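Local coordinates for cystathionine beta-lyase family protein, YNBB B.subtilis ortholog (Clostridium acetobutylicum, PDB 3HVY) that is probably a pyridoxal-phosphate-dependent carbon–sulfur lyase of the methionine gamma-lyase family, with a putative role in aluminium resistance, at residues E56-H62 and I74-S78; I122-P126 and Y152-L157; G222-E226 and A297-I302; F348-I352 and L391-A395; I352-V358 and M378-F383. All coordinates share one frame; numbering follows the deposited sequence.

Interaction 1. Residues E56-H62 and I74-S78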
# COMPACT_ATOMS: atom_id res chain seq x y z
N GLU D 56 -1.94 12.42 23.16
CA GLU D 56 -3.02 12.07 22.26
C GLU D 56 -3.36 10.57 22.34
O GLU D 56 -4.23 10.09 21.62
CB GLU D 56 -2.68 12.52 20.83
CG GLU D 56 -3.77 12.27 19.74
CD GLU D 56 -5.11 12.98 19.99
OE1 GLU D 56 -5.13 13.99 20.75
OE2 GLU D 56 -6.13 12.53 19.39
N ARG D 57 -2.72 9.84 23.23
CA ARG D 57 -2.93 8.42 23.38
C ARG D 57 -2.84 7.64 22.05
O ARG D 57 -3.69 6.81 21.70
CB ARG D 57 -4.25 8.13 24.11
CG ARG D 57 -4.34 8.73 25.49
CD ARG D 57 -5.67 8.40 26.14
NE ARG D 57 -5.44 8.23 27.57
CZ ARG D 57 -5.51 7.08 28.24
NH1 ARG D 57 -5.87 5.93 27.67
NH2 ARG D 57 -5.26 7.09 29.55
N ILE D 58 -1.78 7.88 21.31
CA ILE D 58 -1.59 7.18 20.08
C ILE D 58 -1.48 5.69 20.35
O ILE D 58 -0.82 5.29 21.32
CB ILE D 58 -0.40 7.77 19.30
CG1 ILE D 58 -0.71 9.24 18.94
CG2 ILE D 58 -0.09 6.94 18.07
CD1 ILE D 58 -2.00 9.49 18.15
N SER D 59 -2.19 4.89 19.55
CA SER D 59 -2.14 3.45 19.62
C SER D 59 -2.13 2.84 18.23
O SER D 59 -2.24 3.56 17.19
CB SER D 59 -3.34 2.90 20.38
OG SER D 59 -4.48 3.23 19.67
N GLU D 60 -2.04 1.51 18.19
CA GLU D 60 -2.07 0.77 16.91
C GLU D 60 -3.34 1.13 16.10
O GLU D 60 -3.28 1.23 14.87
CB GLU D 60 -1.91 -0.75 17.11
N SER D 61 -4.45 1.42 16.78
CA SER D 61 -5.69 1.75 16.07
C SER D 61 -5.67 3.09 15.30
O SER D 61 -6.56 3.39 14.49
CB SER D 61 -6.87 1.68 17.02
OG SER D 61 -6.61 2.38 18.21
N HIS D 62 -4.65 3.90 15.56
CA HIS D 62 -4.43 5.12 14.77
C HIS D 62 -3.74 4.82 13.46
O HIS D 62 -3.62 5.73 12.60
CB HIS D 62 -3.61 6.12 15.59
CG HIS D 62 -4.39 6.69 16.72
ND1 HIS D 62 -4.35 6.15 18.00
CD2 HIS D 62 -5.32 7.67 16.75
CE1 HIS D 62 -5.18 6.82 18.77
NE2 HIS D 62 -5.80 7.73 18.04
N ILE D 74 -9.61 8.16 12.29
CA ILE D 74 -9.09 8.58 13.59
C ILE D 74 -7.58 8.78 13.57
O ILE D 74 -7.08 9.63 14.31
CB ILE D 74 -9.53 7.64 14.77
CG1 ILE D 74 -8.76 6.29 14.75
CG2 ILE D 74 -11.04 7.45 14.74
CD1 ILE D 74 -9.02 5.42 15.92
N GLY D 75 -6.87 8.02 12.74
CA GLY D 75 -5.44 8.22 12.55
C GLY D 75 -5.09 9.60 12.04
O GLY D 75 -4.25 10.32 12.60
N ARG D 76 -5.75 9.98 10.97
CA ARG D 76 -5.59 11.25 10.35
C ARG D 76 -5.90 12.39 11.32
O ARG D 76 -5.12 13.32 11.47
CB ARG D 76 -6.57 11.32 9.19
CG ARG D 76 -6.56 12.59 8.40
CD ARG D 76 -7.78 12.69 7.50
NE ARG D 76 -9.00 12.78 8.28
CZ ARG D 76 -10.24 12.55 7.86
NH1 ARG D 76 -10.47 12.27 6.60
NH2 ARG D 76 -11.24 12.59 8.71
N ASP D 77 -7.04 12.30 11.99
CA ASP D 77 -7.49 13.36 12.89
C ASP D 77 -6.62 13.47 14.12
O ASP D 77 -6.39 14.56 14.62
CB ASP D 77 -8.96 13.15 13.27
CG ASP D 77 -9.88 13.29 12.05
OD1 ASP D 77 -9.49 13.94 11.03
OD2 ASP D 77 -10.96 12.72 12.11
N SER D 78 -6.10 12.36 14.61
CA SER D 78 -5.21 12.42 15.75
C SER D 78 -3.83 12.93 15.37
O SER D 78 -3.12 13.55 16.21
CB SER D 78 -5.10 11.03 16.39
OG SER D 78 -6.29 10.65 17.08
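The hydroxyl of Ser78 is the polar hub of this contact. Glu56 OE2 lies 3.0 Å from Ser78 OG as a hydrogen-bond acceptor, although the single hydroxyl proton has another acceptor within reach, and His62 NE2 stands 3.1 Å from the same Ser78 OG. Glu56 arrives through a chain that leaves opposite its backbone N (chi1 -177°) and bends at chi2; the same OE2 also forms a salt bridge with Arg81. The imidazole of His62 presents its edge to the helix, with Ile74 O near the ring plane 3.6 Å from His62 CD2. Its rotation is fixed behind by Ser59 N, which donates to His62 ND1 at 2.9 Å, while Ile58 CD1 covers one face over the ring centre. Arg57 closes helix 18-55 with a Schellman motif, and the chain then makes a loop with a 3-10 turn at 60-62 that returns to the first turn of helix 74-87. There Gly75 CA comes to 3.1 Å from His62 O in a CH...O contact, and Ile74 CD1 packs 3.5 Å from Ser61 O. Ile58 makes backbone hydrogen bonds to the second subunit, whose Asp359 packs on Ser59.

Interaction 2. Residues I122-P126 and Y152-L157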
# COMPACT_ATOMS: atom_id res chain seq x y z
N ILE D 122 7.85 40.14 3.41
CA ILE D 122 8.77 41.03 4.08
C ILE D 122 10.27 40.63 4.11
O ILE D 122 11.10 41.40 4.60
CB ILE D 122 8.28 41.46 5.46
CG1 ILE D 122 8.26 40.27 6.42
CG2 ILE D 122 6.90 42.19 5.34
CD1 ILE D 122 8.05 40.69 7.92
N CYS D 123 10.60 39.48 3.52
CA CYS D 123 11.96 39.01 3.44
C CYS D 123 12.49 39.09 2.00
O CYS D 123 13.23 38.21 1.58
CB CYS D 123 12.01 37.55 3.88
SG CYS D 123 11.36 37.28 5.50
N GLY D 124 12.12 40.11 1.25
CA GLY D 124 12.54 40.19 -0.15
C GLY D 124 11.80 39.20 -1.05
O GLY D 124 10.72 38.74 -0.73
N MSE D 125 12.38 38.93 -2.22
CA MSE D 125 11.80 38.03 -3.24
C MSE D 125 11.55 36.61 -2.69
O MSE D 125 12.42 36.01 -2.06
CB MSE D 125 12.74 37.95 -4.45
CG MSE D 125 12.10 37.39 -5.78
SE MSE D 125 10.61 38.47 -6.39
CE MSE D 125 11.36 40.26 -6.25
N PRO D 126 10.33 36.11 -2.88
CA PRO D 126 10.06 34.77 -2.43
C PRO D 126 10.73 33.73 -3.31
O PRO D 126 11.15 34.05 -4.43
CB PRO D 126 8.54 34.65 -2.57
CG PRO D 126 8.04 35.96 -2.84
CD PRO D 126 9.14 36.76 -3.43
N TYR D 152 -0.32 42.58 -4.18
CA TYR D 152 0.94 42.08 -3.64
C TYR D 152 1.94 43.19 -3.39
O TYR D 152 2.10 44.06 -4.21
CB TYR D 152 1.56 41.09 -4.60
CG TYR D 152 2.85 40.48 -4.09
CD1 TYR D 152 2.84 39.67 -3.00
CD2 TYR D 152 4.07 40.66 -4.75
CE1 TYR D 152 3.98 39.11 -2.52
CE2 TYR D 152 5.24 40.06 -4.28
CZ TYR D 152 5.18 39.28 -3.16
OH TYR D 152 6.31 38.62 -2.63
N LYS D 153 2.55 43.19 -2.21
CA LYS D 153 3.66 44.09 -1.95
C LYS D 153 4.81 43.25 -1.47
O LYS D 153 4.59 42.24 -0.79
CB LYS D 153 3.35 45.16 -0.89
CG LYS D 153 2.37 46.17 -1.32
CD LYS D 153 1.94 47.17 -0.22
CE LYS D 153 1.27 48.41 -0.86
NZ LYS D 153 0.71 49.41 0.09
N MSE D 154 6.02 43.70 -1.76
CA MSE D 154 7.20 43.03 -1.30
C MSE D 154 8.22 44.02 -0.75
O MSE D 154 8.49 45.06 -1.35
CB MSE D 154 7.73 42.21 -2.45
CG MSE D 154 8.85 41.34 -2.02
SE MSE D 154 10.41 41.97 -2.90
CE MSE D 154 9.78 40.78 -4.28
N VAL D 155 8.74 43.73 0.44
CA VAL D 155 9.66 44.65 1.12
C VAL D 155 11.04 44.02 0.98
O VAL D 155 11.30 42.92 1.49
CB VAL D 155 9.31 44.92 2.62
CG1 VAL D 155 10.26 45.97 3.27
CG2 VAL D 155 7.81 45.37 2.82
N ASP D 156 11.92 44.71 0.25
CA ASP D 156 13.29 44.26 0.10
C ASP D 156 14.02 44.31 1.42
O ASP D 156 13.73 45.15 2.31
CB ASP D 156 14.03 45.14 -0.91
CG ASP D 156 13.77 44.71 -2.31
OD1 ASP D 156 13.98 43.51 -2.60
OD2 ASP D 156 13.35 45.58 -3.09
N LEU D 157 14.99 43.44 1.55
CA LEU D 157 15.87 43.51 2.69
C LEU D 157 16.63 44.84 2.63
O LEU D 157 16.79 45.43 1.57
CB LEU D 157 16.84 42.35 2.70
CG LEU D 157 16.24 40.96 2.89
CD1 LEU D 157 17.31 39.88 2.63
CD2 LEU D 157 15.59 40.76 4.27
O HOH W 1 12.59 43.49 4.60
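Gly124 and Val155 join two chain segments that leave neighbouring parallel strands, 118-121 and 151-154, the latter the outermost strand on its side of the seven-stranded mixed sheet within this chain. The one direct hydrogen bond runs from Gly124 N to Val155 O at 2.9 Å; it is somewhat bent (139° at the hydrogen), and the donor is tilted 25° from the carbonyl plane. Gly124 has a positive phi, which turns the loop after strand 118-121 alongside Val155 and Asp156. Nearby, Ile122 O and Val155 O are both acceptors and make no bond to each other. A water next to them lies 2.6 Å from Ile122 O and makes a weak bond to Asp156 O, though it has more acceptors around it than protons.

The apolar contacts run along both segments. Ile122 and Val155 lie side by side and point the same way, their CG2 methyls meeting at 4.2 Å, and Ile122 continues onto Ile180 and Ile182 of strand 177-183. Leu157 CD2 rests 4.1 Å from Cys123 CA. The selenomethionine Met154 runs over the Gly124 peptide, with SE 3.6 Å from Gly124 C; the model of its methyl against that of selenomethionine Met125 is doubtful. At the far end Tyr152 and Pro126 approach from opposite directions. With chi1 at -177° the CB-CG bond of Tyr152 swings away from the backbone nitrogen, carrying the phenol across to the proline and to Ser121 OG, its hydrogen-bond partner. Pro126 CG meets the ring obliquely, 3.2 Å from Tyr152 OH.

Interaction 3. Residues G222-E226 and A297-I302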
# COMPACT_ATOMS: atom_id res chain seq x y z
N GLY D 222 13.00 24.03 8.39
CA GLY D 222 13.35 24.50 9.72
C GLY D 222 12.84 23.63 10.87
O GLY D 222 13.18 23.86 12.02
N GLU D 223 12.00 22.65 10.59
CA GLU D 223 11.34 21.93 11.67
C GLU D 223 12.35 21.21 12.47
O GLU D 223 13.20 20.57 11.90
CB GLU D 223 10.32 20.92 11.13
CG GLU D 223 9.21 21.54 10.22
CD GLU D 223 9.57 21.64 8.74
OE1 GLU D 223 10.72 21.33 8.35
OE2 GLU D 223 8.68 22.05 7.95
N PHE D 224 12.25 21.32 13.79
CA PHE D 224 13.17 20.70 14.77
C PHE D 224 14.65 21.09 14.72
O PHE D 224 15.46 20.45 15.42
CB PHE D 224 13.06 19.19 14.69
CG PHE D 224 11.67 18.68 14.90
CD1 PHE D 224 10.92 19.09 15.98
CD2 PHE D 224 11.09 17.81 13.99
CE1 PHE D 224 9.63 18.63 16.18
CE2 PHE D 224 9.76 17.38 14.16
CZ PHE D 224 9.05 17.77 15.27
N VAL D 225 14.99 22.13 13.96
CA VAL D 225 16.35 22.61 13.97
C VAL D 225 16.65 23.44 15.24
O VAL D 225 17.78 23.46 15.74
CB VAL D 225 16.70 23.36 12.68
CG1 VAL D 225 18.16 23.95 12.81
CG2 VAL D 225 16.53 22.42 11.46
N GLU D 226 15.64 24.13 15.75
CA GLU D 226 15.74 24.83 17.02
C GLU D 226 14.74 24.19 17.98
O GLU D 226 13.92 23.35 17.59
CB GLU D 226 15.43 26.33 16.85
CG GLU D 226 16.41 27.09 15.92
CD GLU D 226 16.31 28.60 16.04
OE1 GLU D 226 16.29 29.09 17.17
OE2 GLU D 226 16.31 29.32 15.01
N ALA D 297 11.77 12.36 13.35
CA ALA D 297 12.13 13.65 12.76
C ALA D 297 13.13 14.53 13.56
O ALA D 297 14.02 15.17 12.95
CB ALA D 297 10.91 14.42 12.35
N PRO D 298 12.94 14.65 14.88
CA PRO D 298 13.91 15.43 15.65
C PRO D 298 15.33 14.90 15.50
O PRO D 298 16.28 15.66 15.50
CB PRO D 298 13.44 15.23 17.12
CG PRO D 298 11.97 15.06 17.02
CD PRO D 298 11.84 14.16 15.76
N HIS D 299 15.45 13.59 15.45
CA HIS D 299 16.74 12.92 15.28
C HIS D 299 17.32 13.10 13.89
O HIS D 299 18.46 13.55 13.72
CB HIS D 299 16.65 11.42 15.66
CG HIS D 299 17.95 10.70 15.61
ND1 HIS D 299 18.74 10.51 16.73
CD2 HIS D 299 18.60 10.10 14.58
CE1 HIS D 299 19.83 9.84 16.38
NE2 HIS D 299 19.77 9.58 15.09
N VAL D 300 16.57 12.70 12.90
CA VAL D 300 17.02 12.80 11.53
C VAL D 300 17.35 14.24 11.11
O VAL D 300 18.35 14.48 10.42
CB VAL D 300 16.02 12.12 10.58
CG1 VAL D 300 16.43 12.34 9.13
CG2 VAL D 300 16.00 10.57 10.88
N THR D 301 16.56 15.19 11.60
CA THR D 301 16.81 16.62 11.33
C THR D 301 18.18 17.02 11.80
O THR D 301 18.92 17.64 11.04
CB THR D 301 15.71 17.53 11.94
OG1 THR D 301 14.45 17.23 11.33
CG2 THR D 301 16.03 19.02 11.85
N ILE D 302 18.60 16.54 12.98
CA ILE D 302 19.86 16.92 13.54
C ILE D 302 21.01 16.18 12.90
O ILE D 302 22.11 16.70 12.84
CB ILE D 302 19.83 16.83 15.08
CG1 ILE D 302 18.86 17.90 15.64
CG2 ILE D 302 21.29 16.99 15.76
CD1 ILE D 302 19.34 19.36 15.42
O HOH W 2 15.70 18.13 16.84
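Glu223 touches Thr301 through its backbone: Glu223 O lies 3.2 Å from the methyl Thr301 CG2. The same carbonyl accepts a hydrogen bond from Asn245, the neighbour of Lys244, which carries the pyridoxal phosphate, so the loop runs close to the cofactor-bearing segment. The carboxylate of Glu223 turns instead to Tyr256.

Phe224 follows and does most of the packing. Pro298 CG sits squarely over one ring face as a CH-pi contact, 4.0 Å from the centroid and 4° off the normal. Ala297 CB comes in obliquely, 3.7 Å from Phe224 CE2, and Thr301 OG1 lies at the ring edge. That hydroxyl is turned back into its own helix, donating to Ala297 O at 2.7 Å; Thr301 N reaches the same oxygen from the opposite face of the carbonyl plane. With OG1 held there, Thr301 CG2 is left facing the loop. Phe224 O and Pro298 O are bridged by a water that donates to both.

Val225 completes the contact: the Val225 and Thr301 side chains cross at about a right angle, with Val225 CG2 pressed to 3.5 Å from Thr301 CG2, tighter than usual for carbons.

The loop follows strand 214-218 and lies against helix 287-317 where that helix is kinked, the N atoms of Pro298 and His299 having no bond to the preceding turn. Helix 18-55 adds Val49 beside Phe224 and Asn45 beside Pro298, while His299, pointing away from the loop, meets His299 of the second subunit.

Interaction 4. Residues F348-I352 and L391-A395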
# COMPACT_ATOMS: atom_id res chain seq x y z
N PHE D 348 31.35 19.24 -7.81
CA PHE D 348 30.98 18.97 -6.42
C PHE D 348 29.59 18.33 -6.36
O PHE D 348 29.37 17.33 -5.63
CB PHE D 348 31.01 20.26 -5.59
CG PHE D 348 30.65 20.04 -4.14
CD1 PHE D 348 31.65 19.73 -3.22
CD2 PHE D 348 29.33 20.17 -3.69
CE1 PHE D 348 31.34 19.52 -1.86
CE2 PHE D 348 29.01 19.96 -2.35
CZ PHE D 348 30.03 19.64 -1.44
N ILE D 349 28.66 18.91 -7.12
CA ILE D 349 27.27 18.44 -7.18
C ILE D 349 27.20 17.04 -7.77
O ILE D 349 26.55 16.15 -7.19
CB ILE D 349 26.34 19.44 -7.87
CG1 ILE D 349 26.27 20.71 -6.96
CG2 ILE D 349 24.94 18.89 -8.03
CD1 ILE D 349 25.18 21.64 -7.26
N LYS D 350 27.93 16.81 -8.85
CA LYS D 350 28.02 15.47 -9.43
C LYS D 350 28.60 14.46 -8.42
O LYS D 350 28.18 13.29 -8.36
CB LYS D 350 28.85 15.48 -10.71
CG LYS D 350 28.14 16.07 -11.92
CD LYS D 350 29.14 16.14 -13.12
CE LYS D 350 28.51 16.47 -14.47
NZ LYS D 350 28.25 15.27 -15.38
N GLY D 351 29.55 14.90 -7.61
CA GLY D 351 30.13 14.04 -6.61
C GLY D 351 29.10 13.65 -5.57
O GLY D 351 29.10 12.51 -5.11
N ILE D 352 28.21 14.58 -5.22
CA ILE D 352 27.15 14.29 -4.27
C ILE D 352 26.26 13.19 -4.84
O ILE D 352 25.95 12.24 -4.15
CB ILE D 352 26.31 15.54 -3.89
CG1 ILE D 352 27.17 16.52 -3.08
CG2 ILE D 352 25.04 15.14 -3.02
CD1 ILE D 352 27.69 16.00 -1.75
N LEU D 391 20.25 13.30 1.58
CA LEU D 391 21.41 13.98 1.04
C LEU D 391 21.15 14.36 -0.41
O LEU D 391 20.88 13.51 -1.28
CB LEU D 391 22.69 13.13 1.14
CG LEU D 391 23.98 13.85 0.72
CD1 LEU D 391 24.29 15.04 1.64
CD2 LEU D 391 25.16 12.90 0.61
N SER D 392 21.25 15.64 -0.65
CA SER D 392 21.00 16.21 -2.00
C SER D 392 21.68 17.57 -2.14
O SER D 392 22.18 18.12 -1.18
CB SER D 392 19.50 16.34 -2.18
OG SER D 392 18.89 16.99 -1.04
N ALA D 393 21.73 18.11 -3.36
CA ALA D 393 22.38 19.38 -3.58
C ALA D 393 21.84 19.94 -4.89
O ALA D 393 21.36 19.20 -5.75
CB ALA D 393 23.86 19.20 -3.69
N ASP D 394 21.90 21.25 -5.02
CA ASP D 394 21.44 21.93 -6.24
C ASP D 394 22.04 23.30 -6.35
O ASP D 394 22.56 23.84 -5.36
CB ASP D 394 19.92 22.02 -6.29
CG ASP D 394 19.30 22.49 -4.98
OD1 ASP D 394 19.05 21.66 -4.07
OD2 ASP D 394 19.02 23.69 -4.87
N ALA D 395 21.95 23.89 -7.54
CA ALA D 395 22.54 25.18 -7.79
C ALA D 395 22.12 25.73 -9.12
O ALA D 395 22.15 25.02 -10.11
CB ALA D 395 24.08 25.06 -7.77
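Ile349 and Ile352 rest on the peptide planes of the strand. The methyl Ile349 CD1 stands straight above Asp394 C, on the face of the peptide joining Asp394 to Ala395, at 3.7 Å. Ile352 CG2 lies in the same way over Ser392 C, above the peptide that joins Ser392 to Ala393. The phenyl ring of Phe348 instead meets the ring of Phe339, their planes at about 45°, and packs on Ala421 of helix 411-422.

Around these peptide faces the two isoleucines divide the strand between them. Ile349 has CG1 beside its backbone N and an extended second torsion (chi2 -164°), so the chain reaches its full length and CD1 comes 3.6 Å from Ala395 CB; its CG1 passes Ala393 CB on the way. In Ile352 the first torsion sets CG2 anti to the backbone N, and this branch makes the contact, 4.1 Å from Leu391 CG and 4.3 Å from Ala393 CB. Leu391 and Ile352 cross at about a right angle.

This is alpha/beta packing in the C-terminal part of the chain: helix 342-354 covers one face of the five-stranded antiparallel sheet, running nearly antiparallel to strand 392-396 at 154°, with the short axes 8.1 Å apart. Small alanines at 393 and 395 face the helix and allow this approach. Ser392 and Asp394 point away from it, Ser392 OG bonding to Glu390 O and Gln406 and Asp394 OD2 to Tyr188. Strand 376-379 extends the floor beneath Ile349 with Ile377, and Leu405 of strand 402-406 lies beside both Ile352 and Leu391.

Interaction 5. Residues I352-V358 and M378-F383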
# COMPACT_ATOMS: atom_id res chain seq x y z
N ILE D 352 28.21 14.58 -5.22
CA ILE D 352 27.15 14.29 -4.27
C ILE D 352 26.26 13.19 -4.84
O ILE D 352 25.95 12.24 -4.15
CB ILE D 352 26.31 15.54 -3.89
CG1 ILE D 352 27.17 16.52 -3.08
CG2 ILE D 352 25.04 15.14 -3.02
CD1 ILE D 352 27.69 16.00 -1.75
N GLN D 353 25.90 13.31 -6.11
CA GLN D 353 25.11 12.28 -6.77
C GLN D 353 25.83 10.93 -6.72
O GLN D 353 25.24 9.89 -6.39
CB GLN D 353 24.81 12.66 -8.23
CG GLN D 353 23.88 11.68 -9.02
CD GLN D 353 22.43 11.80 -8.64
OE1 GLN D 353 21.95 12.88 -8.36
NE2 GLN D 353 21.70 10.69 -8.70
N THR D 354 27.12 10.95 -6.98
CA THR D 354 27.86 9.70 -6.96
C THR D 354 27.97 9.12 -5.57
O THR D 354 28.21 7.92 -5.44
CB THR D 354 29.28 9.83 -7.58
OG1 THR D 354 30.10 10.54 -6.69
CG2 THR D 354 29.28 10.55 -8.88
N ALA D 355 27.79 9.95 -4.51
CA ALA D 355 27.79 9.45 -3.12
C ALA D 355 26.42 8.98 -2.66
O ALA D 355 26.24 8.67 -1.47
CB ALA D 355 28.22 10.57 -2.16
N SER D 356 25.44 8.94 -3.56
CA SER D 356 24.06 8.63 -3.14
C SER D 356 23.77 7.16 -3.29
O SER D 356 24.36 6.50 -4.14
CB SER D 356 23.06 9.42 -3.96
OG SER D 356 23.28 10.82 -3.79
N PRO D 357 22.85 6.63 -2.47
CA PRO D 357 22.51 5.19 -2.56
C PRO D 357 21.63 4.82 -3.76
O PRO D 357 21.66 3.66 -4.21
CB PRO D 357 21.73 4.96 -1.28
CG PRO D 357 21.09 6.27 -0.99
CD PRO D 357 22.15 7.29 -1.36
N VAL D 358 20.83 5.78 -4.22
CA VAL D 358 19.89 5.54 -5.33
C VAL D 358 20.33 6.41 -6.49
O VAL D 358 20.72 7.55 -6.30
CB VAL D 358 18.46 5.88 -4.91
CG1 VAL D 358 17.42 5.53 -6.03
CG2 VAL D 358 18.15 5.17 -3.55
N MSE D 378 21.28 19.51 -10.22
CA MSE D 378 20.83 18.87 -9.00
C MSE D 378 21.38 17.47 -8.83
O MSE D 378 21.49 16.72 -9.79
CB MSE D 378 19.33 18.72 -9.01
CG MSE D 378 18.56 20.01 -9.29
SE MSE D 378 16.65 19.64 -9.33
CE MSE D 378 16.56 18.00 -8.07
N ALA D 379 21.70 17.15 -7.58
CA ALA D 379 22.00 15.80 -7.13
C ALA D 379 20.77 15.42 -6.35
O ALA D 379 20.38 16.16 -5.41
CB ALA D 379 23.26 15.78 -6.23
N ALA D 380 20.12 14.31 -6.73
CA ALA D 380 18.83 13.90 -6.15
C ALA D 380 18.64 12.35 -6.07
O ALA D 380 17.58 11.82 -6.38
CB ALA D 380 17.64 14.58 -6.95
N GLY D 381 19.68 11.67 -5.61
CA GLY D 381 19.69 10.21 -5.50
C GLY D 381 19.13 9.74 -4.18
O GLY D 381 19.86 9.34 -3.28
N THR D 382 17.80 9.72 -4.11
CA THR D 382 17.08 9.55 -2.84
C THR D 382 16.01 8.44 -2.94
O THR D 382 15.62 8.01 -4.00
CB THR D 382 16.48 10.93 -2.46
OG1 THR D 382 15.62 11.37 -3.51
CG2 THR D 382 17.57 12.03 -2.36
N PHE D 383 15.57 7.92 -1.80
CA PHE D 383 14.58 6.86 -1.75
C PHE D 383 13.21 7.41 -2.06
O PHE D 383 12.38 6.70 -2.69
CB PHE D 383 14.57 6.20 -0.35
CG PHE D 383 15.83 5.49 -0.03
CD1 PHE D 383 16.08 4.25 -0.57
CD2 PHE D 383 16.80 6.09 0.77
CE1 PHE D 383 17.27 3.61 -0.27
CE2 PHE D 383 17.96 5.45 1.07
CZ PHE D 383 18.20 4.22 0.54
O HOH W 3 18.57 11.00 -9.14
O HOH W 4 21.66 12.98 -3.91
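An inverse gamma turn centred on Gly381, just beyond strand 376-379, is held by Gln353 and by the chain that leaves helix 342-354. Ala380 N donates to Gln353 OE1 at 2.8 Å, fairly straight at 156°, the donor tilted 19° from the plane of the amide carbonyl. Gln353 is bent at chi2, which turns its amide back to the strand end; its NE2 is bonded to Asp359 O and also to a water that makes a weak bond to Ala380 O. A second water links Gly381 N, 2.9 Å away from it, to Ser356 OG.

Gly381, with no side chain, is approached closely: Val358 O lies 3.0 Å from its CA, and Ser356 CB is 3.3 Å from Gly381 O. Ahead of the turn, Ala379 CB packs 3.7 Å from Ile352 CG2.

Beyond it, Phe383 is flanked by Pro357 and Val358, close to the second subunit, whose Phe295 and Phe63 pack on Pro357 and Phe383 respectively. Pro357 CG reaches Phe383 CE2 obliquely at 3.8 Å. Val358 CG2 lies over one face of the ring, offset toward its rim, 4.0 Å from the centroid and 23° off the normal.

In the fold
From the N terminus, interaction 1 closes the short loop between helices 18-55 and 74-87, near the second subunit. Interaction 2 then joins the ends of strands 118-121 and 151-154 at the edge of the seven-stranded sheet, on the opposite side of the chain's centre, with about 40 Å between the two centres. Interaction 3 closes a longer excursion, bringing the loop after strand 214-218 to helix 287-317 near the middle of the chain. Interactions 4 and 5 belong to the C-terminal five-stranded sheet: 5 is nested within the loop closed by 4, they share Ile352 of helix 342-354, and neighbouring strands 376-379 and 392-396 connect them. Interaction 5 also touches the second subunit.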